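Local coordinates for mandelate racemase/muconate lactonizing enzyme/Enolase superfamily (Rhodobacter sphaeroides, PDB 2HZG), which belongs to the enolase superfamily, joins an alpha+beta N-terminal domain to a TIM-barrel-like domain, and holds a sodium ion between three carboxylate side chains in this structure, at residues A[274-279]-A[285-290]; A[121-126]-A[318-323]; A[47-52]-A[378-383]; A[27-32]-A[100-105]. One frame throughout, in Å; residues are numbered along the deposited sequence.

Contact 1 (A[274-279]-A[285-290]); sequences IQIDCG and GPAKRV
One beta-alpha unit of the barrel-like domain is packed together where Ile274, Ile276 and Cys278 meet Ala287 and Val290, between strand 273-276 and the outer helix 284-297. The two run almost antiparallel, at 169° between the short segments, with axes 9.6 Å apart at closest approach. Val290 faces both isoleucines. Its CG1 lies anti to the backbone N (chi1 179°) and meets Ile276 CG1 at 3.8 Å, the two side chains reaching toward each other tip to tip. The same methyl touches CG1 of Ile274, whose side chain comes in at a slant. One turn earlier on the helix, Ala287 presents its CB to the other branch of Ile276, 3.8 Å from Ile276 CG2. Ala287 CB also lies 3.5 Å from Cys278 SG, extending the apolar seam past the end of the strand. Tyr301 of the neighbouring strand and Ala262 of helix 259-268 add to this layer.

Gln275 and Asp277 turn away from the helix. Gln275 NE2 makes a weak hydrogen bond with Glu227, a ligand of the sodium ion, while Asp277 bonds to His304 through OD2. Asp277 also caps the following turn, its OD1 accepting a weak bond from Gly279 N at 2.8 Å. The apolar residues thus face the helix, while Gln275 and Asp277 point the other way. Dispersion and the exclusion of water hold this buried interface, which lacks any polar link between its two segments.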
loop_
_atom_site.group_PDB
_atom_site.type_symbol
_atom_site.label_atom_id
_atom_site.label_comp_id
_atom_site.label_asym_id
_atom_site.label_seq_id
_atom_site.Cartn_x
_atom_site.Cartn_y
_atom_site.Cartn_z
ATOM N N ILE A 274 19.858 2.178 -0.035
ATOM C CA ILE A 274 18.436 2.409 -0.322
ATOM C C ILE A 274 18.245 2.297 -1.834
ATOM O O ILE A 274 19.018 2.854 -2.612
ATOM C CB ILE A 274 17.923 3.768 0.274
ATOM C CG1 ILE A 274 16.396 3.933 0.101
ATOM C CG2 ILE A 274 18.655 4.987 -0.354
ATOM C CD1 ILE A 274 15.531 3.095 1.055
ATOM N N GLN A 275 17.241 1.531 -2.238
ATOM C CA GLN A 275 17.052 1.159 -3.627
ATOM C C GLN A 275 15.638 1.507 -4.010
ATOM O O GLN A 275 14.673 1.014 -3.423
ATOM C CB GLN A 275 17.314 -0.334 -3.846
ATOM C CG GLN A 275 18.650 -0.812 -3.272
ATOM C CD GLN A 275 18.765 -2.320 -3.233
ATOM O OE1 GLN A 275 17.934 -3.006 -2.625
ATOM N NE2 GLN A 275 19.807 -2.849 -3.864
ATOM N N ILE A 276 15.511 2.361 -5.014
ATOM C CA ILE A 276 14.213 2.963 -5.303
ATOM C C ILE A 276 13.788 2.720 -6.740
ATOM O O ILE A 276 14.554 2.920 -7.675
ATOM C CB ILE A 276 14.215 4.489 -5.011
ATOM C CG1 ILE A 276 14.570 4.762 -3.536
ATOM C CG2 ILE A 276 12.893 5.141 -5.485
ATOM C CD1 ILE A 276 13.548 4.255 -2.516
ATOM N N ASP A 277 12.544 2.278 -6.882
ATOM C CA ASP A 277 11.925 2.096 -8.167
ATOM C C ASP A 277 11.012 3.290 -8.446
ATOM O O ASP A 277 9.990 3.449 -7.791
ATOM C CB ASP A 277 11.118 0.791 -8.180
ATOM C CG ASP A 277 10.800 0.337 -9.579
ATOM O OD1 ASP A 277 10.267 1.139 -10.356
ATOM O OD2 ASP A 277 11.075 -0.822 -9.932
ATOM N N CYS A 278 11.381 4.130 -9.415
ATOM C CA CYS A 278 10.506 5.260 -9.829
ATOM C C CYS A 278 9.137 4.800 -10.324
ATOM O O CYS A 278 8.178 5.546 -10.226
ATOM C CB CYS A 278 11.180 6.125 -10.890
ATOM S SG CYS A 278 12.478 7.060 -10.133
ATOM N N GLY A 279 9.060 3.578 -10.850
ATOM C CA GLY A 279 7.791 2.990 -11.295
ATOM C C GLY A 279 6.848 2.531 -10.184
ATOM O O GLY A 279 5.741 2.062 -10.470
ATOM N N GLY A 285 9.833 12.600 -8.590
ATOM C CA GLY A 285 9.747 13.496 -7.440
ATOM C C GLY A 285 10.053 12.819 -6.114
ATOM O O GLY A 285 10.982 13.234 -5.419
ATOM N N PRO A 286 9.231 11.820 -5.719
ATOM C CA PRO A 286 9.471 11.105 -4.449
ATOM C C PRO A 286 10.839 10.434 -4.420
ATOM O O PRO A 286 11.490 10.439 -3.386
ATOM C CB PRO A 286 8.348 10.060 -4.409
ATOM C CG PRO A 286 7.269 10.675 -5.254
ATOM C CD PRO A 286 7.998 11.349 -6.372
ATOM N N ALA A 287 11.273 9.887 -5.559
ATOM C CA ALA A 287 12.577 9.257 -5.650
ATOM C C ALA A 287 13.722 10.239 -5.382
ATOM O O ALA A 287 14.644 9.931 -4.645
ATOM C CB ALA A 287 12.730 8.607 -7.022
ATOM N N LYS A 288 13.655 11.422 -5.998
ATOM C CA LYS A 288 14.609 12.495 -5.747
ATOM C C LYS A 288 14.562 12.938 -4.273
ATOM O O LYS A 288 15.594 13.235 -3.662
ATOM C CB LYS A 288 14.288 13.682 -6.677
ATOM C CG LYS A 288 15.115 14.933 -6.452
ATOM C CD LYS A 288 16.598 14.747 -6.770
ATOM C CE LYS A 288 17.332 16.125 -6.827
ATOM N NZ LYS A 288 17.051 16.941 -5.602
ATOM N N ARG A 289 13.358 12.989 -3.718
ATOM C CA ARG A 289 13.193 13.292 -2.300
ATOM C C ARG A 289 13.944 12.249 -1.449
ATOM O O ARG A 289 14.654 12.619 -0.522
ATOM C CB ARG A 289 11.708 13.361 -1.946
ATOM C CG ARG A 289 11.437 13.945 -0.596
ATOM C CD ARG A 289 9.960 13.971 -0.314
ATOM N NE ARG A 289 9.721 14.325 1.090
ATOM C CZ ARG A 289 8.566 14.151 1.710
ATOM N NH1 ARG A 289 7.532 13.618 1.054
ATOM N NH2 ARG A 289 8.459 14.501 2.983
ATOM N N VAL A 290 13.839 10.966 -1.809
ATOM C CA VAL A 290 14.630 9.908 -1.128
ATOM C C VAL A 290 16.140 10.116 -1.286
ATOM O O VAL A 290 16.901 10.029 -0.303
ATOM C CB VAL A 290 14.246 8.468 -1.610
ATOM C CG1 VAL A 290 15.121 7.391 -0.899
ATOM C CG2 VAL A 290 12.783 8.206 -1.376
#

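Contact 2 (A[121-126]-A[318-323]); sequences PAWALL and PFAGLE
Trp123 and Leu126 bring the short helix 122-125 against Ala320 and Pro318, in the loop between helix 309-316 and strand 327-331. Pro121 comes first, at the N-cap position, and acts within its own segment: its CG stands 3.3 Å above the plane of the Trp123 ring, offset toward the rim. Trp123 makes the first touch across the contact. Its CB meets Ala320 CB at 3.7 Å, and Ala320 CB is 4.0 Å from Trp123 CG, an oblique approach at the root of the indole. With CG placed between the backbone N and the carbonyl carbon (chi1 52°), the ring leads away from the loop, and NE1 is hydrogen-bonded to Pro357 O. Ala124 CB covers the same ring face as Pro121, again near the rim. At the end of the segment, Leu126 extends CD1 to within 4.0 Å of Pro318 CA, so a leucine methyl rests on the backbone side of the proline.

Ala320 lies in a type I turn from Phe319 to Leu322, in which Leu322 N bonds to Phe319 O at 3.1 Å. Outside the two segments, Tyr128 OH bonds to Pro318 O, and His132 shares a backbone hydrogen bond with Ala320. The touch across the segments is small and wholly apolar, so it sets shape against shape without a directional bond, while these polar bonds of the loop go elsewhere.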
loop_
_atom_site.group_PDB
_atom_site.type_symbol
_atom_site.label_atom_id
_atom_site.label_comp_id
_atom_site.label_asym_id
_atom_site.label_seq_id
_atom_site.Cartn_x
_atom_site.Cartn_y
_atom_site.Cartn_z
ATOM N N PRO A 121 16.987 17.366 -20.401
ATOM C CA PRO A 121 16.845 16.075 -19.731
ATOM C C PRO A 121 16.097 16.238 -18.412
ATOM O O PRO A 121 16.173 17.283 -17.761
ATOM C CB PRO A 121 18.289 15.612 -19.497
ATOM C CG PRO A 121 19.138 16.801 -19.616
ATOM C CD PRO A 121 18.390 17.816 -20.472
ATOM N N ALA A 122 15.367 15.196 -18.040
ATOM C CA ALA A 122 14.572 15.192 -16.833
ATOM C C ALA A 122 15.431 15.503 -15.616
ATOM O O ALA A 122 14.994 16.249 -14.742
ATOM C CB ALA A 122 13.836 13.839 -16.675
ATOM N N TRP A 123 16.658 14.972 -15.569
ATOM C CA TRP A 123 17.558 15.235 -14.419
ATOM C C TRP A 123 17.901 16.713 -14.264
ATOM O O TRP A 123 18.134 17.168 -13.152
ATOM C CB TRP A 123 18.861 14.434 -14.454
ATOM C CG TRP A 123 19.658 14.526 -15.750
ATOM C CD1 TRP A 123 19.622 13.634 -16.796
ATOM C CD2 TRP A 123 20.625 15.534 -16.118
ATOM N NE1 TRP A 123 20.498 14.031 -17.787
ATOM C CE2 TRP A 123 21.123 15.189 -17.397
ATOM C CE3 TRP A 123 21.125 16.688 -15.487
ATOM C CZ2 TRP A 123 22.087 15.966 -18.064
ATOM C CZ3 TRP A 123 22.055 17.468 -16.159
ATOM C CH2 TRP A 123 22.537 17.095 -17.430
ATOM N N ALA A 124 17.976 17.430 -15.383
ATOM C CA ALA A 124 18.219 18.876 -15.342
ATOM C C ALA A 124 16.994 19.557 -14.759
ATOM O O ALA A 124 17.115 20.425 -13.924
ATOM C CB ALA A 124 18.542 19.425 -16.742
ATOM N N LEU A 125 15.810 19.125 -15.181
ATOM C CA LEU A 125 14.562 19.648 -14.627
ATOM C C LEU A 125 14.407 19.319 -13.141
ATOM O O LEU A 125 13.819 20.099 -12.405
ATOM C CB LEU A 125 13.358 19.182 -15.434
ATOM C CG LEU A 125 13.208 19.661 -16.889
ATOM C CD1 LEU A 125 11.977 19.015 -17.540
ATOM C CD2 LEU A 125 13.129 21.189 -16.994
ATOM N N LEU A 126 14.951 18.170 -12.716
ATOM C CA LEU A 126 14.970 17.765 -11.307
ATOM C C LEU A 126 15.939 18.568 -10.469
ATOM O O LEU A 126 15.894 18.513 -9.241
ATOM C CB LEU A 126 15.346 16.286 -11.165
ATOM C CG LEU A 126 14.285 15.202 -11.275
ATOM C CD1 LEU A 126 14.999 13.869 -10.966
ATOM C CD2 LEU A 126 13.080 15.434 -10.322
ATOM N N PRO A 318 16.845 10.218 -10.553
ATOM C CA PRO A 318 16.937 10.792 -9.199
ATOM C C PRO A 318 18.324 10.821 -8.554
ATOM O O PRO A 318 18.497 11.472 -7.513
ATOM C CB PRO A 318 16.017 9.882 -8.379
ATOM C CG PRO A 318 15.116 9.231 -9.414
ATOM C CD PRO A 318 16.026 8.990 -10.542
ATOM N N PHE A 319 19.294 10.110 -9.123
ATOM C CA PHE A 319 20.652 10.179 -8.590
ATOM C C PHE A 319 21.692 10.485 -9.660
ATOM O O PHE A 319 22.884 10.280 -9.443
ATOM C CB PHE A 319 21.014 8.956 -7.690
ATOM C CG PHE A 319 21.265 7.621 -8.422
ATOM C CD1 PHE A 319 22.483 6.943 -8.243
ATOM C CD2 PHE A 319 20.265 6.997 -9.186
ATOM C CE1 PHE A 319 22.719 5.706 -8.832
ATOM C CE2 PHE A 319 20.489 5.774 -9.801
ATOM C CZ PHE A 319 21.730 5.107 -9.622
ATOM N N ALA A 320 21.228 11.018 -10.798
ATOM C CA ALA A 320 22.099 11.366 -11.924
ATOM C C ALA A 320 23.227 12.301 -11.479
ATOM O O ALA A 320 24.379 12.129 -11.859
ATOM C CB ALA A 320 21.289 12.021 -13.046
ATOM N N GLY A 321 22.886 13.296 -10.666
ATOM C CA GLY A 321 23.855 14.309 -10.263
ATOM C C GLY A 321 24.641 13.969 -9.022
ATOM O O GLY A 321 25.448 14.778 -8.575
ATOM N N LEU A 322 24.421 12.777 -8.466
ATOM C CA LEU A 322 25.185 12.324 -7.303
ATOM C C LEU A 322 26.374 11.464 -7.733
ATOM O O LEU A 322 26.270 10.238 -7.890
ATOM C CB LEU A 322 24.286 11.574 -6.315
ATOM C CG LEU A 322 23.036 12.308 -5.833
ATOM C CD1 LEU A 322 22.323 11.417 -4.813
ATOM C CD2 LEU A 322 23.368 13.682 -5.230
ATOM N N GLU A 323 27.508 12.130 -7.949
ATOM C CA GLU A 323 28.642 11.499 -8.572
ATOM C C GLU A 323 29.161 10.271 -7.831
ATOM O O GLU A 323 29.531 9.292 -8.476
ATOM C CB GLU A 323 29.763 12.507 -8.774
ATOM C CG GLU A 323 30.912 11.932 -9.604
ATOM C CD GLU A 323 31.948 12.970 -9.993
ATOM O OE1 GLU A 323 31.821 14.152 -9.582
ATOM O OE2 GLU A 323 32.885 12.592 -10.722
#

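Contact 3 (A[47-52]-A[378-383]); sequences APLPSI and TEIRIG
Leu49 and Ile52 of helix 48-56 make apolar contacts with Thr378 and Ile380 of strand 378-382. The Leu49 CD1 methyl is shared between two strand residues: it lies 3.7 Å from Thr378 CG2 and 4.1 Å from Ile380 CD1. Although its CB does not point at the strand, Leu49 has CG anti to the backbone N (chi1 179°), which carries the branched end closer. One turn on, Ile52 offers its shorter branch, CG2, to Ile380 CD1 at 4.0 Å. All three pairs cross obliquely, and Ile380 CD1 touches both helix side chains.

This contact joins the N-terminal domain to a C-terminal beta hairpin, strands 378-382 and 385-389, at the dimer interface. Residues Thr378 to Ile382 also pair antiparallel with a strand of the second subunit, so that the sheet continues across the interface. Ile382 of that subunit packs on Thr378.

The polar bonds here do not join helix and strand. Thr378 turns its methyl to Leu49 while OG1 bonds to Val376 O. At the start of the helix, Ala47 O accepts from both Ser51 N and Ser51 OG. The hydroxyl bond is 2.8 Å from Ser51 OG to Ala47 O, with the donor above the carbonyl plane, 38° out of it. Ser51 OG is also hydrogen-bonded to Gln98 NE2, linking this first turn to the residues just before helix 99-118.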
loop_
_atom_site.group_PDB
_atom_site.type_symbol
_atom_site.label_atom_id
_atom_site.label_comp_id
_atom_site.label_asym_id
_atom_site.label_seq_id
_atom_site.Cartn_x
_atom_site.Cartn_y
_atom_site.Cartn_z
ATOM N N ALA A 47 0.947 -3.950 -11.150
ATOM C CA ALA A 47 -0.060 -4.789 -11.793
ATOM C C ALA A 47 -0.882 -3.897 -12.718
ATOM O O ALA A 47 -1.516 -2.949 -12.259
ATOM C CB ALA A 47 -0.943 -5.472 -10.725
ATOM N N PRO A 48 -0.822 -4.154 -14.035
ATOM C CA PRO A 48 -1.487 -3.253 -14.977
ATOM C C PRO A 48 -2.989 -3.084 -14.827
ATOM O O PRO A 48 -3.438 -1.958 -14.871
ATOM C CB PRO A 48 -1.117 -3.840 -16.349
ATOM C CG PRO A 48 0.203 -4.527 -16.109
ATOM C CD PRO A 48 -0.046 -5.192 -14.757
ATOM N N LEU A 49 -3.763 -4.167 -14.674
ATOM C CA LEU A 49 -5.202 -3.994 -14.614
ATOM C C LEU A 49 -5.685 -3.253 -13.351
ATOM O O LEU A 49 -6.520 -2.369 -13.462
ATOM C CB LEU A 49 -5.965 -5.310 -14.836
ATOM C CG LEU A 49 -7.496 -5.246 -14.781
ATOM C CD1 LEU A 49 -8.049 -4.528 -16.017
ATOM C CD2 LEU A 49 -8.078 -6.655 -14.697
ATOM N N PRO A 50 -5.195 -3.633 -12.153
ATOM C CA PRO A 50 -5.541 -2.849 -10.954
ATOM C C PRO A 50 -5.133 -1.391 -11.074
ATOM O O PRO A 50 -5.855 -0.515 -10.592
ATOM C CB PRO A 50 -4.737 -3.540 -9.845
ATOM C CG PRO A 50 -4.632 -4.957 -10.301
ATOM C CD PRO A 50 -4.379 -4.807 -11.804
ATOM N N SER A 51 -3.986 -1.123 -11.710
ATOM C CA SER A 51 -3.553 0.250 -11.952
ATOM C C SER A 51 -4.497 0.980 -12.902
ATOM O O SER A 51 -4.908 2.100 -12.605
ATOM C CB SER A 51 -2.112 0.302 -12.480
ATOM O OG SER A 51 -1.239 -0.291 -11.544
ATOM N N ILE A 52 -4.842 0.355 -14.032
ATOM C CA ILE A 52 -5.829 0.947 -14.948
ATOM C C ILE A 52 -7.151 1.208 -14.205
ATOM O O ILE A 52 -7.752 2.270 -14.358
ATOM C CB ILE A 52 -6.112 0.048 -16.196
ATOM C CG1 ILE A 52 -4.895 0.004 -17.142
ATOM C CG2 ILE A 52 -7.369 0.538 -16.937
ATOM C CD1 ILE A 52 -4.915 -1.226 -18.117
ATOM N N THR A 378 -8.124 -4.928 -23.430
ATOM C CA THR A 378 -8.671 -4.796 -22.092
ATOM C C THR A 378 -9.888 -3.891 -22.167
ATOM O O THR A 378 -9.826 -2.833 -22.786
ATOM C CB THR A 378 -7.593 -4.162 -21.164
ATOM O OG1 THR A 378 -6.388 -4.931 -21.241
ATOM C CG2 THR A 378 -8.050 -4.086 -19.714
ATOM N N GLU A 379 -10.990 -4.315 -21.546
ATOM C CA GLU A 379 -12.200 -3.491 -21.464
ATOM C C GLU A 379 -12.803 -3.551 -20.083
ATOM O O GLU A 379 -12.910 -4.632 -19.489
ATOM C CB GLU A 379 -13.270 -3.931 -22.467
ATOM C CG GLU A 379 -12.908 -3.654 -23.916
ATOM C CD GLU A 379 -13.984 -4.122 -24.899
ATOM O OE1 GLU A 379 -14.985 -4.744 -24.464
ATOM O OE2 GLU A 379 -13.819 -3.849 -26.115
ATOM N N ILE A 380 -13.196 -2.385 -19.582
ATOM C CA ILE A 380 -13.935 -2.305 -18.331
ATOM C C ILE A 380 -15.257 -1.571 -18.592
ATOM O O ILE A 380 -15.259 -0.465 -19.145
ATOM C CB ILE A 380 -13.124 -1.599 -17.203
ATOM C CG1 ILE A 380 -11.769 -2.305 -16.951
ATOM C CG2 ILE A 380 -13.956 -1.524 -15.914
ATOM C CD1 ILE A 380 -10.720 -1.444 -16.230
ATOM N N ARG A 381 -16.368 -2.209 -18.215
ATOM C CA ARG A 381 -17.690 -1.571 -18.243
ATOM C C ARG A 381 -18.320 -1.438 -16.868
ATOM O O ARG A 381 -18.258 -2.365 -16.063
ATOM C CB ARG A 381 -18.655 -2.363 -19.112
ATOM C CG ARG A 381 -18.424 -2.195 -20.568
ATOM C CD ARG A 381 -19.284 -3.149 -21.382
ATOM N NE ARG A 381 -18.773 -3.225 -22.746
ATOM C CZ ARG A 381 -19.150 -2.417 -23.730
ATOM N NH1 ARG A 381 -20.073 -1.482 -23.517
ATOM N NH2 ARG A 381 -18.611 -2.559 -24.934
ATOM N N ILE A 382 -18.953 -0.289 -16.631
ATOM C CA ILE A 382 -19.805 -0.058 -15.464
ATOM C C ILE A 382 -21.172 0.380 -15.995
ATOM O O ILE A 382 -21.243 1.242 -16.863
ATOM C CB ILE A 382 -19.227 1.046 -14.526
ATOM C CG1 ILE A 382 -17.842 0.643 -13.966
ATOM C CG2 ILE A 382 -20.221 1.402 -13.431
ATOM C CD1 ILE A 382 -17.868 -0.426 -12.880
ATOM N N GLY A 383 -22.243 -0.232 -15.496
ATOM C CA GLY A 383 -23.603 0.087 -15.953
ATOM C C GLY A 383 -23.759 -0.058 -17.459
ATOM O O GLY A 383 -24.432 0.751 -18.099
#

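Contact 4 (A[27-32]-A[100-105]); sequences DALLVR and PHMLSG
Strand 27-32 and helix 100-105 pass at 53°, and the backbones come nearest where Val31 CA is 5.9 Å from Gly105 CA. Gly105 has no side chain, and the strand lies directly against its main chain, with Val31 CB 4.0 Å from Gly105 O. Met102 fills the next part of the interface. Its chain folds at chi2 (60°) and chi3 (-106°), which turns the thioether end toward the strand. The sulfur, Met102 SD, rests 3.9 Å from Leu29 CD2, the two side chains meeting at about a right angle. Beyond it, Met102 CE reaches Val31 CG2 at 3.7 Å and so bridges alternate residues of the strand. Leu10 and Cys44, from the strands flanking 27-35, also touch Met102, which therefore lies over the three-stranded antiparallel sheet of the N-terminal domain.

On the helix, Ser104 OG bonds back to Pro100 O at 2.9 Å. That carbonyl also takes the helical bond from Ser104 N, the two donors arriving from opposite faces of its plane. Gly282 N is a further hydrogen-bond partner of Ser104 OG, a link from this helix to the barrel-like domain. At the far end of the strand, Asp27 OD2 bonds to Ser60 OG of the second subunit. Between the segments, side chains meet through apolar groups and Val31 lies on the Gly105 backbone, carbonyl included; close approach at the glycine and the bent Met102 chain together make up an interface without polar bonds.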
loop_
_atom_site.group_PDB
_atom_site.type_symbol
_atom_site.label_atom_id
_atom_site.label_comp_id
_atom_site.label_asym_id
_atom_site.label_seq_id
_atom_site.Cartn_x
_atom_site.Cartn_y
_atom_site.Cartn_z
ATOM N N ASP A 27 5.537 -8.191 -18.159
ATOM C CA ASP A 27 4.430 -7.357 -18.581
ATOM C C ASP A 27 4.740 -5.913 -18.220
ATOM O O ASP A 27 5.793 -5.647 -17.622
ATOM C CB ASP A 27 3.048 -7.883 -18.087
ATOM C CG ASP A 27 2.717 -7.505 -16.649
ATOM O OD1 ASP A 27 3.559 -6.944 -15.937
ATOM O OD2 ASP A 27 1.560 -7.753 -16.238
ATOM N N ALA A 28 3.890 -4.986 -18.650
ATOM C CA ALA A 28 4.136 -3.562 -18.414
ATOM C C ALA A 28 2.845 -2.777 -18.501
ATOM O O ALA A 28 1.909 -3.174 -19.189
ATOM C CB ALA A 28 5.170 -2.985 -19.434
ATOM N N LEU A 29 2.800 -1.660 -17.786
ATOM C CA LEU A 29 1.768 -0.668 -18.029
ATOM C C LEU A 29 2.464 0.623 -18.452
ATOM O O LEU A 29 3.134 1.258 -17.645
ATOM C CB LEU A 29 0.854 -0.449 -16.812
ATOM C CG LEU A 29 -0.266 0.595 -17.062
ATOM C CD1 LEU A 29 -1.268 0.158 -18.133
ATOM C CD2 LEU A 29 -1.001 0.895 -15.774
ATOM N N LEU A 30 2.329 0.975 -19.732
ATOM C CA LEU A 30 2.931 2.200 -20.253
ATOM C C LEU A 30 1.896 3.321 -20.266
ATOM O O LEU A 30 0.702 3.083 -20.409
ATOM C CB LEU A 30 3.497 1.973 -21.665
ATOM C CG LEU A 30 4.657 0.981 -21.861
ATOM C CD1 LEU A 30 5.224 1.147 -23.268
ATOM C CD2 LEU A 30 5.778 1.189 -20.841
ATOM N N VAL A 31 2.367 4.545 -20.100
ATOM C CA VAL A 31 1.474 5.674 -19.934
ATOM C C VAL A 31 1.937 6.745 -20.895
ATOM O O VAL A 31 3.081 7.196 -20.813
ATOM C CB VAL A 31 1.529 6.263 -18.484
ATOM C CG1 VAL A 31 0.600 7.468 -18.368
ATOM C CG2 VAL A 31 1.159 5.210 -17.409
ATOM N N ARG A 32 1.050 7.143 -21.806
ATOM C CA ARG A 32 1.359 8.247 -22.709
ATOM C C ARG A 32 0.488 9.425 -22.330
ATOM O O ARG A 32 -0.740 9.338 -22.404
ATOM C CB ARG A 32 1.109 7.859 -24.181
ATOM C CG ARG A 32 1.523 8.962 -25.179
ATOM C CD ARG A 32 1.155 8.636 -26.625
ATOM N NE ARG A 32 -0.271 8.382 -26.789
ATOM C CZ ARG A 32 -0.800 7.577 -27.709
ATOM N NH1 ARG A 32 -0.014 6.941 -28.588
ATOM N NH2 ARG A 32 -2.121 7.408 -27.749
ATOM N N PRO A 100 -0.596 5.107 -5.855
ATOM C CA PRO A 100 0.804 5.486 -6.093
ATOM C C PRO A 100 1.435 4.757 -7.290
ATOM O O PRO A 100 2.294 5.321 -7.953
ATOM C CB PRO A 100 1.515 5.034 -4.812
ATOM C CG PRO A 100 0.478 4.926 -3.805
ATOM C CD PRO A 100 -0.793 4.603 -4.484
ATOM N N HIS A 101 1.011 3.516 -7.542
ATOM C CA HIS A 101 1.571 2.717 -8.637
ATOM C C HIS A 101 1.105 3.256 -9.984
ATOM O O HIS A 101 1.901 3.361 -10.924
ATOM C CB HIS A 101 1.180 1.248 -8.454
ATOM C CG HIS A 101 2.103 0.500 -7.544
ATOM N ND1 HIS A 101 2.116 -0.878 -7.459
ATOM C CD2 HIS A 101 3.064 0.937 -6.700
ATOM C CE1 HIS A 101 3.043 -1.253 -6.594
ATOM N NE2 HIS A 101 3.639 -0.170 -6.127
ATOM N N MET A 102 -0.175 3.619 -10.060
ATOM C CA MET A 102 -0.736 4.290 -11.233
ATOM C C MET A 102 -0.086 5.670 -11.415
ATOM O O MET A 102 0.349 6.019 -12.517
ATOM C CB MET A 102 -2.270 4.409 -11.115
ATOM C CG MET A 102 -2.960 4.949 -12.406
ATOM S SD MET A 102 -2.686 3.914 -13.876
ATOM C CE MET A 102 -1.519 4.878 -14.812
ATOM N N LEU A 103 0.016 6.432 -10.331
ATOM C CA LEU A 103 0.681 7.735 -10.372
ATOM C C LEU A 103 2.135 7.697 -10.881
ATOM O O LEU A 103 2.565 8.594 -11.596
ATOM C CB LEU A 103 0.660 8.394 -8.999
ATOM C CG LEU A 103 1.394 9.738 -8.835
ATOM C CD1 LEU A 103 0.810 10.849 -9.769
ATOM C CD2 LEU A 103 1.314 10.166 -7.389
ATOM N N SER A 104 2.901 6.684 -10.471
ATOM C CA SER A 104 4.309 6.586 -10.849
ATOM C C SER A 104 4.555 6.816 -12.351
ATOM O O SER A 104 5.391 7.650 -12.731
ATOM C CB SER A 104 4.891 5.226 -10.425
ATOM O OG SER A 104 4.948 5.110 -9.003
ATOM N N GLY A 105 3.854 6.047 -13.184
ATOM C CA GLY A 105 4.007 6.111 -14.641
ATOM C C GLY A 105 3.556 7.459 -15.203
ATOM O O GLY A 105 4.179 7.988 -16.115
#

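Contacts 3 and 4 lie 13 Å apart between centres and touch: Leu29 of contact 4 packs on Ser51 and Ile52 of contact 3. Their segments alternate along the chain, and both reach the second subunit, so the N-terminal sheet and its helices are tied to the dimer interface. Contacts 1 and 2, with centres 12 Å apart, meet where Pro318 packs on Ala287 and Cys278; contact 1 falls between the two segments of contact 2 in sequence. Contact 4 joins the groups, since Ser104 touches Cys278 and Gly279 of contact 1. Contacts 2 and 3 are farthest apart, about 34 Å between centres. Together the four contacts run from the packing of barrel strand on helix, through the N-terminal domain, to the subunit boundary.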